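Local coordinates for protein hydrazine synthase subunit alpha (Candidatus Kuenenia stuttgartiensis, PDB 5C2V) that catalyses, as the alpha subunit of the hydrazine synthase complex, the condensation of hydroxylamine with ammonia to hydrazine and binds two c-type hemes, at residues Arg463-Tyr468 with Gln501-Ile506; Arg477-Ala482 with Asp680-Tyr685; Ala484-Gly489 with Ala688-Leu693; Thr643-Arg648 with Gln766-Pro771; Ser711-Ser716 with Trp760-Ala765. All blocks are in the same frame, centred on the assembly; numbering follows the deposited sequence.

Interaction 1: residues Arg463-Tyr468 with Gln501-Ile506; sequences RIIQGY and QQRGII
Gly504 O receives the backbone N-H of Gln466 at 2.8 Å, and Ile465 presents its CA-H to the same oxygen, with CA 3.3 Å from Gly504 O. Both contacts lie between antiparallel neighbours, strands 461-467 and 503-510, in the sheet of the middle domain, the part of the subunit that binds the pentacoordinated heme c. Gly504 N bonds back to Gln466 O, which makes these residues a hydrogen-bonded pair flanked by the non-hydrogen-bonded pairs Ile465-Ile505 and Gly467-Arg503. Past the strand end, Tyr468 N carries the pairing on to Gln502 O at 2.9 Å. With CG anti to the carbonyl carbon (chi1 -59°), the Tyr468 ring swings back over the partner strand and lays one face on the Arg503-Gly504 peptide, Gly504 N standing 3.5 Å above the ring plane near the rim. The missing side chain of Gly504 gives the phenol room, and Tyr468 OH comes to 3.4 Å from Gly504 CA. That hydroxyl is hydrogen-bonded to Gln641, which also holds the amide of Gln466. Ile506 wedges between two side chains of the facing strand: its CG1 meets Gln466 CB at 3.5 Å, roughly at right angles, and its CG2 meets Ile464 CG2 at 3.7 Å. Arg503 reaches Tyr528 and Asn247 through NH1, while a bend at chi3 (65°) brings Arg503 NE within 3.0 Å of Gln501 O.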
# COMPACT_ATOMS: atom_id res chain seq x y z
N ARG D 463 -25.69 11.89 -6.23
CA ARG D 463 -25.53 13.03 -5.34
C ARG D 463 -24.36 13.89 -5.79
O ARG D 463 -23.26 13.38 -6.03
CB ARG D 463 -25.33 12.58 -3.89
CG ARG D 463 -25.09 13.73 -2.93
CD ARG D 463 -24.82 13.25 -1.51
NE ARG D 463 -25.96 12.56 -0.92
CZ ARG D 463 -26.01 11.25 -0.69
NH1 ARG D 463 -24.98 10.49 -1.01
NH2 ARG D 463 -27.10 10.72 -0.15
N ILE D 464 -24.60 15.19 -5.91
CA ILE D 464 -23.58 16.14 -6.32
C ILE D 464 -23.22 17.06 -5.16
O ILE D 464 -24.10 17.75 -4.61
CB ILE D 464 -24.02 16.97 -7.53
CG1 ILE D 464 -24.69 16.07 -8.58
CG2 ILE D 464 -22.84 17.72 -8.12
CD1 ILE D 464 -25.21 16.83 -9.78
N ILE D 465 -21.94 17.07 -4.83
CA ILE D 465 -21.41 17.71 -3.63
C ILE D 465 -20.41 18.81 -3.99
O ILE D 465 -19.54 18.61 -4.83
CB ILE D 465 -20.71 16.68 -2.72
CG1 ILE D 465 -21.72 15.63 -2.23
CG2 ILE D 465 -20.01 17.35 -1.55
CD1 ILE D 465 -21.08 14.49 -1.46
N GLN D 466 -20.53 19.97 -3.34
CA GLN D 466 -19.57 21.06 -3.55
C GLN D 466 -18.64 21.24 -2.36
O GLN D 466 -19.09 21.44 -1.23
CB GLN D 466 -20.30 22.37 -3.82
CG GLN D 466 -19.37 23.56 -4.02
CD GLN D 466 -20.11 24.87 -4.21
OE1 GLN D 466 -21.32 24.88 -4.44
NE2 GLN D 466 -19.39 25.98 -4.12
N GLY D 467 -17.34 21.16 -2.62
CA GLY D 467 -16.34 21.38 -1.59
C GLY D 467 -16.24 22.83 -1.15
O GLY D 467 -16.09 23.73 -1.98
N TYR D 468 -16.32 23.06 0.15
CA TYR D 468 -16.15 24.40 0.70
C TYR D 468 -14.71 24.60 1.14
O TYR D 468 -14.16 23.78 1.88
CB TYR D 468 -17.09 24.64 1.88
CG TYR D 468 -18.56 24.49 1.56
CD1 TYR D 468 -19.04 24.71 0.27
CD2 TYR D 468 -19.47 24.14 2.54
CE1 TYR D 468 -20.38 24.58 -0.03
CE2 TYR D 468 -20.82 24.01 2.25
CZ TYR D 468 -21.27 24.23 0.97
OH TYR D 468 -22.60 24.09 0.68
N GLN D 501 -12.86 17.75 4.66
CA GLN D 501 -13.13 19.12 5.05
C GLN D 501 -14.58 19.49 4.74
O GLN D 501 -15.34 18.67 4.23
CB GLN D 501 -12.17 20.09 4.35
CG GLN D 501 -10.76 20.06 4.91
CD GLN D 501 -9.83 21.02 4.19
OE1 GLN D 501 -10.05 21.36 3.03
NE2 GLN D 501 -8.79 21.46 4.89
N GLN D 502 -14.95 20.73 5.05
CA GLN D 502 -16.33 21.18 4.92
C GLN D 502 -16.83 21.15 3.48
O GLN D 502 -16.11 21.52 2.55
CB GLN D 502 -16.47 22.60 5.49
CG GLN D 502 -16.02 22.72 6.93
CD GLN D 502 -15.88 24.15 7.38
OE1 GLN D 502 -15.07 24.91 6.84
NE2 GLN D 502 -16.67 24.54 8.38
N ARG D 503 -18.06 20.68 3.31
CA ARG D 503 -18.68 20.55 2.00
C ARG D 503 -20.19 20.54 2.13
O ARG D 503 -20.73 20.41 3.23
CB ARG D 503 -18.18 19.29 1.28
CG ARG D 503 -18.28 18.02 2.10
CD ARG D 503 -17.35 16.97 1.53
NE ARG D 503 -15.95 17.36 1.65
CZ ARG D 503 -14.95 16.76 1.03
NH1 ARG D 503 -15.18 15.73 0.23
NH2 ARG D 503 -13.70 17.19 1.21
N GLY D 504 -20.88 20.69 1.00
CA GLY D 504 -22.33 20.74 1.01
C GLY D 504 -22.92 20.13 -0.25
O GLY D 504 -22.18 19.72 -1.15
N ILE D 505 -24.24 20.05 -0.30
CA ILE D 505 -24.91 19.36 -1.39
C ILE D 505 -25.29 20.30 -2.53
O ILE D 505 -26.15 21.17 -2.36
CB ILE D 505 -26.18 18.64 -0.90
CG1 ILE D 505 -25.85 17.72 0.28
CG2 ILE D 505 -26.83 17.85 -2.03
CD1 ILE D 505 -27.06 17.02 0.87
N ILE D 506 -24.65 20.13 -3.68
CA ILE D 506 -25.07 20.83 -4.89
C ILE D 506 -26.48 20.39 -5.23
O ILE D 506 -27.35 21.21 -5.50
CB ILE D 506 -24.12 20.57 -6.08
CG1 ILE D 506 -22.91 21.50 -6.01
CG2 ILE D 506 -24.84 20.78 -7.40
CD1 ILE D 506 -21.97 21.35 -7.18
O HOH W 1 -13.35 23.19 5.08

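Interaction 2: residues Arg477-Ala482 with Asp680-Tyr685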
# COMPACT_ATOMS: atom_id res chain seq x y z
N ARG D 477 -11.08 30.39 17.19
CA ARG D 477 -12.22 29.54 16.84
C ARG D 477 -11.85 28.28 16.05
O ARG D 477 -12.72 27.47 15.75
CB ARG D 477 -13.25 30.35 16.05
CG ARG D 477 -13.96 31.41 16.87
CD ARG D 477 -15.01 30.80 17.78
NE ARG D 477 -16.14 30.26 17.02
CZ ARG D 477 -17.22 29.71 17.57
NH1 ARG D 477 -17.32 29.63 18.89
NH2 ARG D 477 -18.19 29.25 16.80
N PHE D 478 -10.57 28.11 15.72
CA PHE D 478 -10.17 26.99 14.87
C PHE D 478 -8.88 26.31 15.34
O PHE D 478 -7.90 26.97 15.66
CB PHE D 478 -10.01 27.45 13.42
CG PHE D 478 -9.52 26.38 12.49
CD1 PHE D 478 -10.35 25.36 12.07
CD2 PHE D 478 -8.22 26.41 12.01
CE1 PHE D 478 -9.90 24.38 11.21
CE2 PHE D 478 -7.76 25.43 11.14
CZ PHE D 478 -8.60 24.41 10.74
N ARG D 479 -8.90 24.98 15.35
CA ARG D 479 -7.75 24.19 15.79
C ARG D 479 -7.52 22.98 14.90
O ARG D 479 -8.46 22.26 14.56
CB ARG D 479 -7.94 23.74 17.24
CG ARG D 479 -6.77 22.97 17.82
CD ARG D 479 -5.51 23.82 17.86
NE ARG D 479 -4.33 23.04 18.21
CZ ARG D 479 -3.91 22.84 19.46
NH1 ARG D 479 -4.57 23.38 20.48
NH2 ARG D 479 -2.82 22.12 19.69
N VAL D 480 -6.27 22.76 14.51
CA VAL D 480 -5.90 21.61 13.69
C VAL D 480 -5.49 20.42 14.55
O VAL D 480 -4.71 20.57 15.49
CB VAL D 480 -4.75 21.96 12.72
CG1 VAL D 480 -4.36 20.74 11.89
CG2 VAL D 480 -5.16 23.11 11.81
N GLY D 481 -6.02 19.25 14.24
CA GLY D 481 -5.68 18.04 14.95
C GLY D 481 -6.52 17.81 16.19
O GLY D 481 -6.11 17.12 17.12
N ALA D 482 -7.71 18.40 16.20
CA ALA D 482 -8.63 18.25 17.33
C ALA D 482 -9.20 16.84 17.38
O ALA D 482 -9.61 16.36 18.44
CB ALA D 482 -9.74 19.28 17.25
N ASP D 680 -7.32 14.97 25.30
CA ASP D 680 -5.90 15.32 25.24
C ASP D 680 -5.69 16.83 25.30
O ASP D 680 -4.83 17.37 24.61
CB ASP D 680 -5.24 14.74 23.99
CG ASP D 680 -5.04 13.24 24.07
OD1 ASP D 680 -3.90 12.81 24.36
OD2 ASP D 680 -6.02 12.49 23.86
N GLY D 681 -6.49 17.50 26.12
CA GLY D 681 -6.36 18.94 26.31
C GLY D 681 -7.01 19.77 25.22
O GLY D 681 -6.72 20.96 25.09
N ILE D 682 -7.88 19.15 24.43
CA ILE D 682 -8.58 19.85 23.37
C ILE D 682 -10.07 19.50 23.36
O ILE D 682 -10.44 18.34 23.20
CB ILE D 682 -7.99 19.53 21.98
CG1 ILE D 682 -6.55 20.05 21.88
CG2 ILE D 682 -8.84 20.13 20.88
CD1 ILE D 682 -5.90 19.79 20.55
N ALA D 683 -10.91 20.51 23.53
CA ALA D 683 -12.36 20.32 23.49
C ALA D 683 -12.93 20.87 22.19
O ALA D 683 -12.97 22.08 21.97
CB ALA D 683 -13.02 20.98 24.69
N ALA D 684 -13.38 19.96 21.33
CA ALA D 684 -13.87 20.31 20.00
C ALA D 684 -15.33 19.94 19.83
O ALA D 684 -16.19 20.79 19.62
CB ALA D 684 -13.02 19.64 18.93
N TYR D 685 -15.60 18.64 19.95
CA TYR D 685 -16.91 18.07 19.66
C TYR D 685 -17.61 17.56 20.91
O TYR D 685 -17.05 17.58 22.00
CB TYR D 685 -16.77 16.93 18.66
CG TYR D 685 -15.69 17.17 17.64
CD1 TYR D 685 -15.90 18.05 16.59
CD2 TYR D 685 -14.47 16.49 17.70
CE1 TYR D 685 -14.93 18.28 15.66
CE2 TYR D 685 -13.49 16.72 16.76
CZ TYR D 685 -13.73 17.61 15.74
OH TYR D 685 -12.76 17.84 14.79
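Ile682 and Ala482 face each other, and the isoleucine branches at CB into two arms that meet different partners. The short arm, CG2, lies anti to the backbone N and rests 3.8 Å from Ala482 CB. The long arm leaves with CG1 anti to the carbonyl carbon (chi1 -65°) and stays extended; CG1 is 4.1 Å from Arg479 NH1, and the terminal CD1 stands over the centre of the Arg479 guanidinium, 3.8 Å from Arg479 CZ. The methyl thus covers one flat face of the cation, and the two side chains cross nearly at right angles. Arg479 gets there by bending at chi2 (63°), which folds its chain across the isoleucine tip. Ile682 sits on the second strand of a small hairpin, 678-679 with 682-683, in the cytochrome c domain; at its turn, Asp680 and Gly681 both have positive phi, as in a type I' turn. The opposing residues 477-482 form an irregular part of a long middle-domain loop, so the contact joins two domains through methyl groups and one guanidinium face. Gly481, at phi 87°, turns that loop and lets Ala482 CB point toward residues 682-684, where it also meets Ala684 CB at 3.7 Å. Ala684 CB in turn lies over the centre of the Tyr685 ring, 3.6 Å above its plane. Tyr685 OH approaches Ala482 CB at 4.2 Å, while its ring packs edge-to-face with Trp767.

Interaction 3: residues Ala484-Gly489 with Ala688-Leu693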
# COMPACT_ATOMS: atom_id res chain seq x y z
N ALA D 484 -7.51 14.00 16.33
CA ALA D 484 -6.41 13.04 16.13
C ALA D 484 -6.69 11.66 16.73
O ALA D 484 -6.14 10.66 16.28
CB ALA D 484 -5.12 13.60 16.71
N HIS D 485 -7.55 11.62 17.75
CA HIS D 485 -7.95 10.36 18.36
C HIS D 485 -9.02 9.65 17.52
O HIS D 485 -9.31 8.48 17.73
CB HIS D 485 -8.47 10.60 19.78
CG HIS D 485 -9.61 11.57 19.85
ND1 HIS D 485 -9.45 12.92 19.66
CD2 HIS D 485 -10.93 11.37 20.08
CE1 HIS D 485 -10.62 13.52 19.78
NE2 HIS D 485 -11.54 12.60 20.04
N LEU D 486 -9.59 10.39 16.57
CA LEU D 486 -10.62 9.86 15.68
C LEU D 486 -10.04 9.41 14.35
O LEU D 486 -8.82 9.34 14.18
CB LEU D 486 -11.71 10.91 15.46
CG LEU D 486 -12.39 11.42 16.73
CD1 LEU D 486 -13.38 12.53 16.41
CD2 LEU D 486 -13.07 10.28 17.47
N LEU D 487 -10.92 9.11 13.40
CA LEU D 487 -10.54 8.57 12.10
C LEU D 487 -9.63 9.49 11.29
O LEU D 487 -8.79 9.03 10.52
CB LEU D 487 -11.80 8.26 11.28
CG LEU D 487 -12.87 7.43 11.99
CD1 LEU D 487 -14.02 7.12 11.05
CD2 LEU D 487 -12.26 6.16 12.55
N GLY D 488 -9.81 10.80 11.45
CA GLY D 488 -9.10 11.78 10.65
C GLY D 488 -7.59 11.82 10.86
O GLY D 488 -6.84 12.01 9.90
N GLY D 489 -7.16 11.64 12.10
CA GLY D 489 -5.75 11.72 12.42
C GLY D 489 -5.26 13.15 12.47
O GLY D 489 -5.98 14.05 12.91
N ALA D 688 -21.54 12.51 21.68
CA ALA D 688 -22.11 11.68 20.62
C ALA D 688 -21.19 11.62 19.40
O ALA D 688 -21.00 10.55 18.81
CB ALA D 688 -23.48 12.20 20.22
N TYR D 689 -20.61 12.76 19.03
CA TYR D 689 -19.72 12.82 17.88
C TYR D 689 -18.44 12.03 18.15
O TYR D 689 -17.98 11.28 17.28
CB TYR D 689 -19.37 14.27 17.54
CG TYR D 689 -18.60 14.42 16.24
CD1 TYR D 689 -17.21 14.44 16.23
CD2 TYR D 689 -19.27 14.54 15.03
CE1 TYR D 689 -16.51 14.57 15.05
CE2 TYR D 689 -18.57 14.67 13.84
CZ TYR D 689 -17.19 14.68 13.86
OH TYR D 689 -16.49 14.81 12.68
N ASN D 690 -17.88 12.20 19.34
CA ASN D 690 -16.69 11.46 19.73
C ASN D 690 -16.94 9.96 19.74
O ASN D 690 -16.08 9.17 19.36
CB ASN D 690 -16.19 11.92 21.10
CG ASN D 690 -15.44 13.23 21.05
OD1 ASN D 690 -14.27 13.27 20.68
ND2 ASN D 690 -16.11 14.31 21.42
N SER D 691 -18.13 9.57 20.19
CA SER D 691 -18.51 8.16 20.23
C SER D 691 -18.64 7.58 18.82
O SER D 691 -18.05 6.55 18.52
CB SER D 691 -19.83 7.99 20.99
OG SER D 691 -19.70 8.40 22.34
N LEU D 692 -19.41 8.25 17.98
CA LEU D 692 -19.72 7.74 16.65
C LEU D 692 -18.52 7.70 15.71
O LEU D 692 -18.47 6.89 14.79
CB LEU D 692 -20.84 8.57 16.02
CG LEU D 692 -22.22 8.42 16.68
CD1 LEU D 692 -23.19 9.46 16.17
CD2 LEU D 692 -22.76 7.01 16.46
N LEU D 693 -17.55 8.58 15.95
CA LEU D 693 -16.37 8.66 15.08
C LEU D 693 -15.19 7.85 15.62
O LEU D 693 -14.09 7.89 15.05
CB LEU D 693 -15.95 10.13 14.90
CG LEU D 693 -16.64 10.90 13.76
CD1 LEU D 693 -16.43 10.20 12.43
CD2 LEU D 693 -18.13 11.10 14.04
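The imidazole of His485 and the side-chain amide of Asn690 are nearly coplanar, their planes only 17° apart, and meet edge on. His485 NE2 donates to Asn690 OD1 at 2.9 Å with a nearly straight N-H...O angle of 170°, the oxygen lying in the ring plane. The His485 ring gains this reach from a chi1 of 57°, which sets CG between the backbone N and the carbonyl carbon. Asn690 is fixed at its other end too, ND2 donating to Ser686 O one turn earlier, so the amide is held flat with its oxygen toward the histidine. Leu486 CG lies against one face of the His485 ring, and this leucine crosses Leu693 at about a right angle: its CD1 touches Leu693 CB at 3.8 Å and Tyr689 CE1 at 4.0 Å, while CD2 packs on Leu693 O at 3.6 Å. The contact sets the last turn of the short helix 687-692, in the cytochrome c domain, against a coiling loop of the middle domain that links strands 461-467 and 503-510. Leu487, also at right angles to Leu693, brings CD1 to 4.1 Å from Leu693 CD1. On its other branch Leu693 lays CD2 over the centre of the Tyr689 ring, 3.5 Å above the plane. Tyr689 OH is hydrogen-bonded to Gly497 N, in the same middle-domain loop, and to Ala765 O.

Interaction 4: residues Thr643-Arg648 with Gln766-Pro771; sequences TVDFRR and QWDNIP. With CA (calcium ion), chain Z.
Residues 643-648 and 766-771 run close together where CA of Asp645 approaches CA of Asn769 and CA of Phe646 that of Trp767; their one backbone-to-backbone bond, Phe646 N to Trp767 O, is weak. Asn769 secures the approach twice, through ND2 to Val644 O at 2.6 Å and through its backbone N to Asp645 OD2 at 2.8 Å. Asp645 is the N-cap of helix 646-657, whose far end leads into the heme-binding Cys658; its OD1 takes weak bonds from Arg647 N and Arg648 N. Arg647 also grips this carboxylate side-on, NE to the syn lone pair of Asp645 OD1 at 2.8 Å and NH2 to OD2 at 2.7 Å. Arg647 NH2 and Asn769 N reach Asp645 OD2 from opposite faces of the carboxylate plane. Asp768 lies over one face of the same guanidinium and forms a salt bridge with it, NH1 to OD2 at 2.7 Å. NH1 also pairs with Asp774, so the arginine probably offsets part of the charge of three aspartates, two of them calcium ligands. Asp768 OD1 binds the calcium ion at 2.3 Å and accepts from Ile770 N in an Asx turn. Ile770 O, Gly772, Asp774 and two waters complete the site. A bend at chi3 (-64°) turns the arginine head to the acids while its CG stands over the six-membered ring of Trp767, 3.5 Å from the centroid. Phe646 meets that indole rim to rim, with CD2 beside CE3.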
# COMPACT_ATOMS: atom_id res chain seq x y z
N THR D 643 -26.41 22.08 3.34
CA THR D 643 -25.45 21.11 3.85
C THR D 643 -25.99 20.47 5.12
O THR D 643 -26.98 20.93 5.68
CB THR D 643 -24.08 21.75 4.14
OG1 THR D 643 -23.10 20.72 4.34
CG2 THR D 643 -24.16 22.61 5.40
N VAL D 644 -25.35 19.39 5.56
CA VAL D 644 -25.73 18.75 6.81
C VAL D 644 -24.70 19.03 7.90
O VAL D 644 -23.55 18.61 7.79
CB VAL D 644 -25.90 17.23 6.65
CG1 VAL D 644 -26.35 16.60 7.96
CG2 VAL D 644 -26.90 16.93 5.54
N ASP D 645 -25.12 19.74 8.94
CA ASP D 645 -24.25 20.07 10.06
C ASP D 645 -24.63 19.25 11.28
O ASP D 645 -25.80 19.17 11.64
CB ASP D 645 -24.33 21.57 10.37
CG ASP D 645 -23.28 22.01 11.38
OD1 ASP D 645 -23.56 21.93 12.60
OD2 ASP D 645 -22.19 22.44 10.95
N PHE D 646 -23.64 18.63 11.92
CA PHE D 646 -23.89 17.71 13.03
C PHE D 646 -24.57 18.38 14.22
O PHE D 646 -25.42 17.79 14.87
CB PHE D 646 -22.58 17.06 13.48
CG PHE D 646 -22.76 16.01 14.54
CD1 PHE D 646 -23.14 14.72 14.20
CD2 PHE D 646 -22.57 16.31 15.88
CE1 PHE D 646 -23.31 13.75 15.17
CE2 PHE D 646 -22.74 15.35 16.86
CZ PHE D 646 -23.11 14.07 16.50
N ARG D 647 -24.18 19.62 14.50
CA ARG D 647 -24.71 20.35 15.65
C ARG D 647 -26.14 20.81 15.41
O ARG D 647 -26.99 20.72 16.31
CB ARG D 647 -23.82 21.55 15.96
CG ARG D 647 -22.34 21.21 16.06
CD ARG D 647 -21.48 22.42 15.76
NE ARG D 647 -21.65 22.88 14.39
CZ ARG D 647 -21.06 23.96 13.89
NH1 ARG D 647 -20.26 24.69 14.65
NH2 ARG D 647 -21.27 24.30 12.63
N ARG D 648 -26.41 21.31 14.21
CA ARG D 648 -27.72 21.84 13.87
C ARG D 648 -28.73 20.76 13.51
O ARG D 648 -29.92 20.89 13.82
CB ARG D 648 -27.58 22.83 12.70
CG ARG D 648 -28.85 23.59 12.37
CD ARG D 648 -29.09 23.62 10.87
NE ARG D 648 -27.92 24.12 10.14
CZ ARG D 648 -27.73 23.94 8.84
NH1 ARG D 648 -28.61 23.26 8.12
NH2 ARG D 648 -26.64 24.42 8.26
N GLN D 766 -18.78 15.24 8.87
CA GLN D 766 -18.15 16.38 9.53
C GLN D 766 -18.90 16.77 10.80
O GLN D 766 -19.90 16.15 11.17
CB GLN D 766 -18.08 17.58 8.58
CG GLN D 766 -17.20 17.39 7.36
CD GLN D 766 -17.90 16.63 6.25
OE1 GLN D 766 -19.08 16.30 6.35
NE2 GLN D 766 -17.17 16.37 5.17
N TRP D 767 -18.40 17.81 11.46
CA TRP D 767 -18.99 18.37 12.67
C TRP D 767 -19.43 19.79 12.36
O TRP D 767 -20.61 20.13 12.43
CB TRP D 767 -17.99 18.33 13.82
CG TRP D 767 -18.22 19.36 14.90
CD1 TRP D 767 -17.68 20.61 14.97
CD2 TRP D 767 -18.99 19.19 16.10
NE1 TRP D 767 -18.10 21.25 16.11
CE2 TRP D 767 -18.91 20.40 16.83
CE3 TRP D 767 -19.77 18.15 16.62
CZ2 TRP D 767 -19.56 20.58 18.04
CZ3 TRP D 767 -20.41 18.34 17.83
CH2 TRP D 767 -20.31 19.55 18.53
N ASP D 768 -18.45 20.62 12.02
CA ASP D 768 -18.72 21.99 11.64
C ASP D 768 -18.68 22.06 10.12
O ASP D 768 -17.60 22.04 9.52
CB ASP D 768 -17.68 22.91 12.28
CG ASP D 768 -18.15 24.34 12.37
OD1 ASP D 768 -18.76 24.83 11.40
OD2 ASP D 768 -17.90 24.98 13.41
N ASN D 769 -19.85 22.14 9.50
CA ASN D 769 -19.95 22.21 8.05
C ASN D 769 -20.20 23.63 7.56
O ASN D 769 -20.34 23.86 6.36
CB ASN D 769 -21.04 21.27 7.54
CG ASN D 769 -20.47 20.07 6.81
OD1 ASN D 769 -19.34 20.11 6.31
ND2 ASN D 769 -21.24 19.00 6.73
N ILE D 770 -20.26 24.58 8.49
CA ILE D 770 -20.44 25.98 8.14
C ILE D 770 -19.10 26.71 8.20
O ILE D 770 -18.57 26.94 9.28
CB ILE D 770 -21.44 26.67 9.09
CG1 ILE D 770 -22.78 25.92 9.09
CG2 ILE D 770 -21.64 28.13 8.68
CD1 ILE D 770 -23.79 26.48 10.07
N PRO D 771 -18.55 27.06 7.03
CA PRO D 771 -17.23 27.70 6.91
C PRO D 771 -17.10 28.96 7.76
O PRO D 771 -18.00 29.80 7.76
CB PRO D 771 -17.13 28.03 5.42
CG PRO D 771 -18.02 27.03 4.76
CD PRO D 771 -19.16 26.83 5.71
CA CA Z . -17.91 27.00 11.21
O HOH W 2 -17.11 27.06 13.48
O HOH W 3 -15.80 26.20 10.42

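Interaction 5: residues Ser711-Ser716 with Trp760-Ala765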
# COMPACT_ATOMS: atom_id res chain seq x y z
N SER D 711 -17.94 8.92 3.93
CA SER D 711 -18.27 8.85 2.50
C SER D 711 -18.65 7.45 2.03
O SER D 711 -18.64 7.17 0.83
CB SER D 711 -17.10 9.38 1.66
OG SER D 711 -17.36 9.23 0.28
N ALA D 712 -18.99 6.56 2.96
CA ALA D 712 -19.85 5.43 2.66
C ALA D 712 -20.82 5.21 3.81
O ALA D 712 -20.42 4.75 4.88
CB ALA D 712 -19.03 4.18 2.40
N ALA D 713 -22.10 5.49 3.59
CA ALA D 713 -23.09 5.26 4.63
C ALA D 713 -23.48 3.80 4.61
O ALA D 713 -23.80 3.20 5.64
CB ALA D 713 -24.30 6.15 4.43
N ILE D 714 -23.44 3.22 3.42
CA ILE D 714 -23.84 1.85 3.18
C ILE D 714 -22.88 0.86 3.86
O ILE D 714 -23.25 -0.28 4.13
CB ILE D 714 -23.91 1.57 1.66
CG1 ILE D 714 -24.64 0.26 1.36
CG2 ILE D 714 -22.52 1.60 1.05
CD1 ILE D 714 -24.77 -0.04 -0.11
N ASN D 715 -21.67 1.31 4.15
CA ASN D 715 -20.68 0.48 4.84
C ASN D 715 -20.65 0.71 6.35
O ASN D 715 -19.89 0.06 7.06
CB ASN D 715 -19.28 0.73 4.26
CG ASN D 715 -19.11 0.15 2.87
OD1 ASN D 715 -19.81 -0.79 2.49
ND2 ASN D 715 -18.16 0.70 2.12
N SER D 716 -21.48 1.63 6.82
CA SER D 716 -21.45 2.04 8.23
C SER D 716 -22.35 1.17 9.10
O SER D 716 -23.53 0.97 8.79
CB SER D 716 -21.85 3.51 8.36
OG SER D 716 -20.93 4.34 7.67
N TRP D 760 -25.34 12.84 6.15
CA TRP D 760 -24.24 13.30 6.99
C TRP D 760 -23.01 12.42 6.83
O TRP D 760 -21.89 12.91 6.65
CB TRP D 760 -24.65 13.35 8.46
CG TRP D 760 -23.50 13.57 9.39
CD1 TRP D 760 -22.70 14.67 9.46
CD2 TRP D 760 -23.04 12.67 10.40
NE1 TRP D 760 -21.75 14.50 10.45
CE2 TRP D 760 -21.94 13.28 11.04
CE3 TRP D 760 -23.44 11.40 10.83
CZ2 TRP D 760 -21.24 12.67 12.08
CZ3 TRP D 760 -22.74 10.79 11.86
CH2 TRP D 760 -21.66 11.43 12.47
N ILE D 761 -23.21 11.10 6.88
CA ILE D 761 -22.10 10.16 6.74
C ILE D 761 -21.51 10.19 5.33
O ILE D 761 -20.29 10.19 5.16
CB ILE D 761 -22.54 8.73 7.09
CG1 ILE D 761 -23.02 8.66 8.54
CG2 ILE D 761 -21.40 7.75 6.87
CD1 ILE D 761 -23.35 7.27 9.01
N ASP D 762 -22.37 10.21 4.32
CA ASP D 762 -21.92 10.24 2.93
C ASP D 762 -21.14 11.52 2.60
O ASP D 762 -20.29 11.52 1.72
CB ASP D 762 -23.11 10.11 1.98
CG ASP D 762 -23.34 8.68 1.52
OD1 ASP D 762 -22.71 7.76 2.10
OD2 ASP D 762 -24.14 8.47 0.59
N LEU D 763 -21.45 12.60 3.32
CA LEU D 763 -20.76 13.87 3.14
C LEU D 763 -19.36 13.87 3.76
O LEU D 763 -18.60 14.83 3.59
CB LEU D 763 -21.58 15.02 3.73
CG LEU D 763 -22.73 15.57 2.89
CD1 LEU D 763 -23.56 16.53 3.72
CD2 LEU D 763 -22.20 16.27 1.65
N GLY D 764 -19.02 12.80 4.47
CA GLY D 764 -17.75 12.73 5.16
C GLY D 764 -17.86 12.85 6.67
O GLY D 764 -16.84 12.88 7.36
N ALA D 765 -19.09 12.92 7.17
CA ALA D 765 -19.36 12.90 8.60
C ALA D 765 -18.64 14.01 9.36
O ALA D 765 -17.99 13.76 10.37
CB ALA D 765 -19.00 11.54 9.19
O HOH W 4 -23.32 4.86 0.95
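A Schellman motif at the C-terminal end of helix 751-762 supplies Ile761 O, which accepts from Ser711 N at 2.9 Å and from Gly764 N, the two donors arriving from opposite faces of the carbonyl plane. Gly764, with phi 108°, makes the reversal possible. Next to this carbonyl, Asp762 O takes a CA-H contact from Ser711, whose CA is 3.4 Å away. The Asp762 side chain bonds to the loop through one oxygen: Ala713 N donates to OD1 at 2.8 Å, nearly along its C-O axis, and a water links that oxygen to Ile714 N. OD2 belongs to Arg463, by a salt bridge, and to Ser538 N. Residues 713-716 form a type I beta turn, and Ser716 OG reaches back to Ala712 O at 2.9 Å, in the carbonyl plane. OG also accepts from Asn709 N. Ile761 packs against the turn, its CG2 3.5 Å from Ser716 OG and its CB 4.1 Å from Ala713 CB. Ala713 and Ile761 both touch Val719 of helix 717-722, while Ser711 OG binds Thr541 of strand 538-541 and Asp762 O receives Gln530 of strand 527-532, which sets the helix end against the middle-domain sheet.

Along the chain the middle-domain segments of interactions 1, 2 and 3 come first, and the cytochrome c segments that follow close interactions 2 and 3 as crossing connections; interaction 5 is nested inside the loop closed by interaction 4. The centres of interactions 1 and 4 lie about 11 Å apart, joined by Arg503 O with Thr643 OG1 and Gln502 NE2 with Asp768 O. Interaction 5 is about 13 Å from interaction 1. Trp760, Phe646 and Tyr689 meet where interactions 3, 4 and 5 converge, and Tyr685 and Trp767 join interaction 2 to interaction 4. Interactions 2 and 3 join the two domains directly, and the links of 4 and 5 to interaction 1 extend that interface, consistent with a fixed placement of the heme-binding domains.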